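Long-range contacts in pyruvate kinase (Pyrobaculum aerophilum, PDB 3QTG), which catalyses the last step of glycolysis, phosphoryl transfer between phosphoenolpyruvate and ADP to give pyruvate and ATP, with a divalent metal cation as cofactor: residues R14-R19 with R396-V401; T310-G315 with M343-Q348. All coordinates share one frame; numbering follows the deposited sequence.

Contact 1: residues R14-R19 with R396-V401; sequences RNLTKR and RGVVYV
Leu16 puts its two methyl groups against the backbone of Arg396-Val398. Leu16 CD1 sits 3.5 Å from Arg396 O. Leu16 CD2 reaches further along the chain and lies by the peptide link that follows, 3.7 Å from both Gly397 C and Val398 N. The fork of the leucine therefore spans two successive peptide groups. Its CG stands beside the backbone N (chi1 -56°), which carries both branches toward 396-398. Val398 answers with CG2 alone. Val398 CG2 is 4.1 Å from Leu16 CD2. The same methyl also meets the aliphatic root of Arg14, with Arg14 CG 3.6 Å from Val398 CG2. This CG is placed there by a first torsion that sets it opposite the backbone N (chi1 -170°). The Arg14 and Val398 side chains run at a slant to each other. The guanidinium group of Arg14 has a weak, long ion pair with Glu419. The contact joins two domains of the pyruvate kinase fold. Residues 14-17 lead into the first strand of the TIM barrel, 18-22, while 396-398 lead into strand 399-403 of the C-terminal alpha/beta domain. No hydrogen bond crosses between the two segments, which meet by van der Waals packing alone. Both bond to a common neighbour, since Leu16 and Val399 each make a backbone hydrogen bond with Ala417. Val398 CG1 lies 3.7 Å above one face of the Tyr400 ring, toward its rim.

Contact 2: residues T310-G315 with M343-Q348; sequences TTASMG and MNVEYQ
Ser313, near the C-terminal end of the helix that begins at 302, lies against the extended chain of Val345-Gln348. The close part of the contact is here. Gln348 N donates to Ser313 O over 3.0 Å, with an angle of 154° at the hydrogen. The donor is tilted 21° from the carbonyl plane. Ser313 OG is 3.0 Å from Glu346 O and also within bonding reach of Phe309 O in the helix. The two methyls of Val345 meet neighbouring residues: Val345 CG1 is 3.6 Å from Ser313 OG, and Val345 CG2 packs on Ala312 CB at 3.8 Å. The CG of Tyr347 lies beside its backbone N (chi1 -67°), which brings the ring edge to the helix end. Ala312 O lies near the ring plane, 3.1 Å from Tyr347 CE1. Val345 CG1 lies over one face of this ring, toward the rim, and the hydroxyl bonds to Thr17. Gly315 leaves the helix with positive phi, which suits a glycine.

The other side is looser. Glu346 points away from the helix, and its carboxylate forms a salt bridge with Arg271 of the second subunit. The Gln348 side chain comes no nearer to the helix segment than 4.1 Å, from Gln348 CB to Ser313 O, and also packs on that Arg271. The contact thus joins a barrel helix to the linker that runs on toward helix 358-373, at an interface with the second subunit. Ser313 O is the acceptor for the linker, Glu346 O is one of two carbonyls near the serine hydroxyl, and the charge of Glu346 is probably balanced across the interface.

From the N terminus, the chain passes 14-19 and enters the first barrel strand. It goes round the barrel to helix 302-313, whose end is the first half of contact 2. Strand 318-321 and helix 331-343 follow, and 343-348 then closes this short loop. The chain continues through helix 358-373 into the alpha/beta domain, where 396-401 returns to 14-19 and closes the long loop of contact 1. Contact 2 is nested inside it. The centres are 13 Å apart, and the contacts touch through Tyr347, whose OH lies 3.9 Å from Leu16 CB. Together they tie the start of the barrel to its last helices, the linker and the C-terminal domain.

Contact 1: residues R14-R19 with R396-V401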
loop_
_atom_site.group_PDB
_atom_site.type_symbol
_atom_site.label_atom_id
_atom_site.label_comp_id
_atom_site.label_asym_id
_atom_site.label_seq_id
_atom_site.Cartn_x
_atom_site.Cartn_y
_atom_site.Cartn_z
ATOM N N ARG A 14 2.126 -27.375 -18.368
ATOM C CA ARG A 14 2.458 -26.493 -19.495
ATOM C C ARG A 14 3.306 -25.307 -19.043
ATOM O O ARG A 14 2.992 -24.643 -18.058
ATOM C CB ARG A 14 1.198 -26.011 -20.227
ATOM C CG ARG A 14 1.476 -25.277 -21.551
ATOM C CD ARG A 14 2.334 -26.117 -22.509
ATOM N NE ARG A 14 1.572 -27.210 -23.127
ATOM C CZ ARG A 14 1.252 -27.273 -24.421
ATOM N NH1 ARG A 14 1.633 -26.309 -25.260
ATOM N NH2 ARG A 14 0.544 -28.305 -24.876
ATOM N N ASN A 15 4.385 -25.055 -19.777
ATOM C CA ASN A 15 5.348 -24.043 -19.374
ATOM C C ASN A 15 4.921 -22.608 -19.686
ATOM O O ASN A 15 4.277 -22.321 -20.703
ATOM C CB ASN A 15 6.774 -24.367 -19.881
ATOM C CG ASN A 15 7.489 -25.414 -19.014
ATOM O OD1 ASN A 15 8.237 -26.260 -19.518
ATOM N ND2 ASN A 15 7.252 -25.364 -17.704
ATOM N N LEU A 16 5.269 -21.721 -18.763
ATOM C CA LEU A 16 5.051 -20.300 -18.940
ATOM C C LEU A 16 6.309 -19.732 -19.547
ATOM O O LEU A 16 6.233 -18.959 -20.491
ATOM C CB LEU A 16 4.698 -19.652 -17.610
ATOM C CG LEU A 16 3.489 -20.238 -16.851
ATOM C CD1 LEU A 16 3.200 -19.394 -15.620
ATOM C CD2 LEU A 16 2.251 -20.302 -17.741
ATOM N N THR A 17 7.462 -20.163 -19.026
ATOM C CA THR A 17 8.762 -19.874 -19.638
ATOM C C THR A 17 8.907 -20.700 -20.913
ATOM O O THR A 17 8.714 -21.908 -20.906
ATOM C CB THR A 17 9.922 -20.208 -18.703
ATOM O OG1 THR A 17 9.661 -19.648 -17.413
ATOM C CG2 THR A 17 11.225 -19.636 -19.254
ATOM N N LYS A 18 9.239 -20.023 -22.004
ATOM C CA LYS A 18 9.388 -20.677 -23.293
ATOM C C LYS A 18 10.815 -21.185 -23.537
ATOM O O LYS A 18 11.787 -20.645 -23.017
ATOM C CB LYS A 18 8.896 -19.753 -24.423
ATOM C CG LYS A 18 7.434 -19.295 -24.249
ATOM C CD LYS A 18 6.502 -20.490 -24.055
ATOM C CE LYS A 18 5.063 -20.077 -23.968
ATOM N NZ LYS A 18 4.715 -19.315 -25.190
ATOM N N ARG A 19 10.910 -22.243 -24.336
ATOM C CA ARG A 19 12.135 -23.026 -24.486
ATOM C C ARG A 19 12.587 -22.916 -25.935
ATOM O O ARG A 19 11.860 -23.306 -26.856
ATOM C CB ARG A 19 11.858 -24.496 -24.121
ATOM C CG ARG A 19 11.238 -24.727 -22.720
ATOM C CD ARG A 19 10.341 -25.989 -22.655
ATOM N NE ARG A 19 9.242 -25.906 -23.621
ATOM C CZ ARG A 19 8.318 -26.838 -23.838
ATOM N NH1 ARG A 19 8.320 -27.985 -23.166
ATOM N NH2 ARG A 19 7.376 -26.615 -24.740
ATOM N N ARG A 396 -0.356 -15.790 -14.482
ATOM C CA ARG A 396 0.332 -16.875 -13.806
ATOM C C ARG A 396 -0.105 -18.235 -14.314
ATOM O O ARG A 396 0.285 -19.270 -13.764
ATOM C CB ARG A 396 0.103 -16.796 -12.285
ATOM C CG ARG A 396 0.916 -15.750 -11.559
ATOM C CD ARG A 396 2.374 -16.108 -11.626
ATOM N NE ARG A 396 3.115 -15.646 -10.449
ATOM C CZ ARG A 396 3.887 -14.562 -10.432
ATOM N NH1 ARG A 396 4.019 -13.818 -11.531
ATOM N NH2 ARG A 396 4.523 -14.232 -9.317
ATOM N N GLY A 397 -0.934 -18.237 -15.344
ATOM C CA GLY A 397 -1.384 -19.479 -15.966
ATOM C C GLY A 397 -1.308 -19.296 -17.459
ATOM O O GLY A 397 -1.090 -18.171 -17.946
ATOM N N VAL A 398 -1.453 -20.395 -18.185
ATOM C CA VAL A 398 -1.462 -20.376 -19.651
ATOM C C VAL A 398 -2.527 -19.441 -20.227
ATOM O O VAL A 398 -3.633 -19.363 -19.714
ATOM C CB VAL A 398 -1.636 -21.799 -20.232
ATOM C CG1 VAL A 398 -1.840 -21.755 -21.746
ATOM C CG2 VAL A 398 -0.419 -22.645 -19.880
ATOM N N VAL A 399 -2.154 -18.731 -21.295
ATOM C CA VAL A 399 -3.034 -17.830 -22.021
ATOM C C VAL A 399 -3.251 -18.432 -23.400
ATOM O O VAL A 399 -2.326 -18.494 -24.234
ATOM C CB VAL A 399 -2.437 -16.382 -22.114
ATOM C CG1 VAL A 399 -3.398 -15.417 -22.830
ATOM C CG2 VAL A 399 -2.063 -15.860 -20.734
ATOM N N TYR A 400 -4.470 -18.905 -23.640
ATOM C CA TYR A 400 -4.831 -19.453 -24.950
ATOM C C TYR A 400 -5.121 -18.325 -25.911
ATOM O O TYR A 400 -5.936 -17.438 -25.614
ATOM C CB TYR A 400 -6.040 -20.363 -24.818
ATOM C CG TYR A 400 -5.749 -21.481 -23.862
ATOM C CD1 TYR A 400 -5.016 -22.600 -24.281
ATOM C CD2 TYR A 400 -6.145 -21.397 -22.531
ATOM C CE1 TYR A 400 -4.726 -23.622 -23.404
ATOM C CE2 TYR A 400 -5.855 -22.421 -21.641
ATOM C CZ TYR A 400 -5.148 -23.530 -22.096
ATOM O OH TYR A 400 -4.859 -24.546 -21.224
ATOM N N VAL A 401 -4.437 -18.331 -27.047
ATOM C CA VAL A 401 -4.623 -17.275 -28.018
ATOM C C VAL A 401 -5.082 -17.873 -29.328
ATOM O O VAL A 401 -4.375 -18.670 -29.923
ATOM C CB VAL A 401 -3.320 -16.465 -28.257
ATOM C CG1 VAL A 401 -3.562 -15.307 -29.220
ATOM C CG2 VAL A 401 -2.720 -15.972 -26.934
#

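Contact 2: residues T310-G315 with M343-Q348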
loop_
_atom_site.group_PDB
_atom_site.type_symbol
_atom_site.label_atom_id
_atom_site.label_comp_id
_atom_site.label_asym_id
_atom_site.label_seq_id
_atom_site.Cartn_x
_atom_site.Cartn_y
_atom_site.Cartn_z
ATOM N N THR A 310 16.591 -20.126 -11.140
ATOM C CA THR A 310 16.500 -18.724 -10.710
ATOM C C THR A 310 16.368 -17.701 -11.856
ATOM O O THR A 310 15.664 -16.694 -11.730
ATOM C CB THR A 310 17.647 -18.343 -9.764
ATOM O OG1 THR A 310 18.893 -18.639 -10.389
ATOM C CG2 THR A 310 17.573 -19.140 -8.471
ATOM N N THR A 311 17.035 -17.949 -12.972
ATOM C CA THR A 311 16.830 -17.125 -14.172
ATOM C C THR A 311 15.352 -17.136 -14.619
ATOM O O THR A 311 14.764 -16.065 -14.841
ATOM C CB THR A 311 17.793 -17.572 -15.304
ATOM O OG1 THR A 311 19.144 -17.369 -14.858
ATOM C CG2 THR A 311 17.570 -16.791 -16.581
ATOM N N ALA A 312 14.758 -18.334 -14.724
ATOM C CA ALA A 312 13.337 -18.462 -15.050
ATOM C C ALA A 312 12.391 -17.778 -14.038
ATOM O O ALA A 312 11.394 -17.173 -14.454
ATOM C CB ALA A 312 12.935 -19.934 -15.264
ATOM N N SER A 313 12.706 -17.882 -12.740
ATOM C CA SER A 313 11.945 -17.225 -11.652
ATOM C C SER A 313 11.807 -15.726 -11.778
ATOM O O SER A 313 10.829 -15.163 -11.296
ATOM C CB SER A 313 12.597 -17.488 -10.292
ATOM O OG SER A 313 12.346 -18.811 -9.900
ATOM N N MET A 314 12.811 -15.084 -12.380
ATOM C CA MET A 314 12.797 -13.636 -12.601
ATOM C C MET A 314 11.655 -13.240 -13.517
ATOM O O MET A 314 11.282 -12.076 -13.578
ATOM C CB MET A 314 14.090 -13.173 -13.265
ATOM C CG MET A 314 15.332 -13.157 -12.411
ATOM S SD MET A 314 16.645 -12.313 -13.357
ATOM C CE MET A 314 16.243 -10.621 -12.926
ATOM N N GLY A 315 11.127 -14.210 -14.258
ATOM C CA GLY A 315 9.985 -13.974 -15.137
ATOM C C GLY A 315 10.346 -13.656 -16.582
ATOM O O GLY A 315 9.572 -13.004 -17.267
ATOM N N MET A 343 9.296 -26.912 -15.248
ATOM C CA MET A 343 8.082 -27.434 -14.633
ATOM C C MET A 343 8.111 -27.310 -13.115
ATOM O O MET A 343 7.075 -27.364 -12.466
ATOM C CB MET A 343 7.826 -28.882 -15.072
ATOM C CG MET A 343 7.459 -28.974 -16.548
ATOM S SD MET A 343 7.052 -30.633 -17.121
ATOM C CE MET A 343 6.576 -30.274 -18.828
ATOM N N ASN A 344 9.299 -27.111 -12.558
ATOM C CA ASN A 344 9.453 -26.942 -11.115
ATOM C C ASN A 344 9.445 -25.492 -10.649
ATOM O O ASN A 344 9.338 -25.242 -9.449
ATOM C CB ASN A 344 10.748 -27.605 -10.638
ATOM C CG ASN A 344 10.680 -29.105 -10.698
ATOM O OD1 ASN A 344 10.150 -29.755 -9.785
ATOM N ND2 ASN A 344 11.194 -29.677 -11.796
ATOM N N VAL A 345 9.578 -24.551 -11.581
ATOM C CA VAL A 345 9.780 -23.138 -11.231
ATOM C C VAL A 345 8.605 -22.518 -10.448
ATOM O O VAL A 345 7.452 -22.698 -10.798
ATOM C CB VAL A 345 10.172 -22.267 -12.470
ATOM C CG1 VAL A 345 10.258 -20.797 -12.108
ATOM C CG2 VAL A 345 11.519 -22.716 -13.025
ATOM N N GLU A 346 8.908 -21.814 -9.364
ATOM C CA GLU A 346 7.925 -20.896 -8.810
ATOM C C GLU A 346 8.455 -19.493 -9.033
ATOM O O GLU A 346 9.632 -19.213 -8.811
ATOM C CB GLU A 346 7.572 -21.201 -7.344
ATOM C CG GLU A 346 8.597 -20.785 -6.308
ATOM C CD GLU A 346 8.132 -21.027 -4.859
ATOM O OE1 GLU A 346 7.513 -22.091 -4.589
ATOM O OE2 GLU A 346 8.385 -20.146 -3.989
ATOM N N TYR A 347 7.582 -18.636 -9.525
ATOM C CA TYR A 347 7.986 -17.356 -10.067
ATOM C C TYR A 347 7.937 -16.306 -8.993
ATOM O O TYR A 347 6.985 -16.241 -8.219
ATOM C CB TYR A 347 7.085 -16.974 -11.241
ATOM C CG TYR A 347 7.283 -17.892 -12.428
ATOM C CD1 TYR A 347 8.356 -17.705 -13.298
ATOM C CD2 TYR A 347 6.424 -18.964 -12.663
ATOM C CE1 TYR A 347 8.569 -18.558 -14.367
ATOM C CE2 TYR A 347 6.632 -19.833 -13.755
ATOM C CZ TYR A 347 7.698 -19.609 -14.599
ATOM O OH TYR A 347 7.936 -20.432 -15.675
ATOM N N GLN A 348 8.967 -15.482 -8.942
ATOM C CA GLN A 348 8.973 -14.416 -7.967
ATOM C C GLN A 348 8.438 -13.145 -8.576
ATOM O O GLN A 348 9.001 -12.645 -9.544
ATOM C CB GLN A 348 10.353 -14.226 -7.361
ATOM C CG GLN A 348 10.481 -14.965 -6.037
ATOM C CD GLN A 348 11.924 -15.125 -5.580
ATOM O OE1 GLN A 348 12.225 -14.972 -4.389
ATOM N NE2 GLN A 348 12.827 -15.442 -6.524
#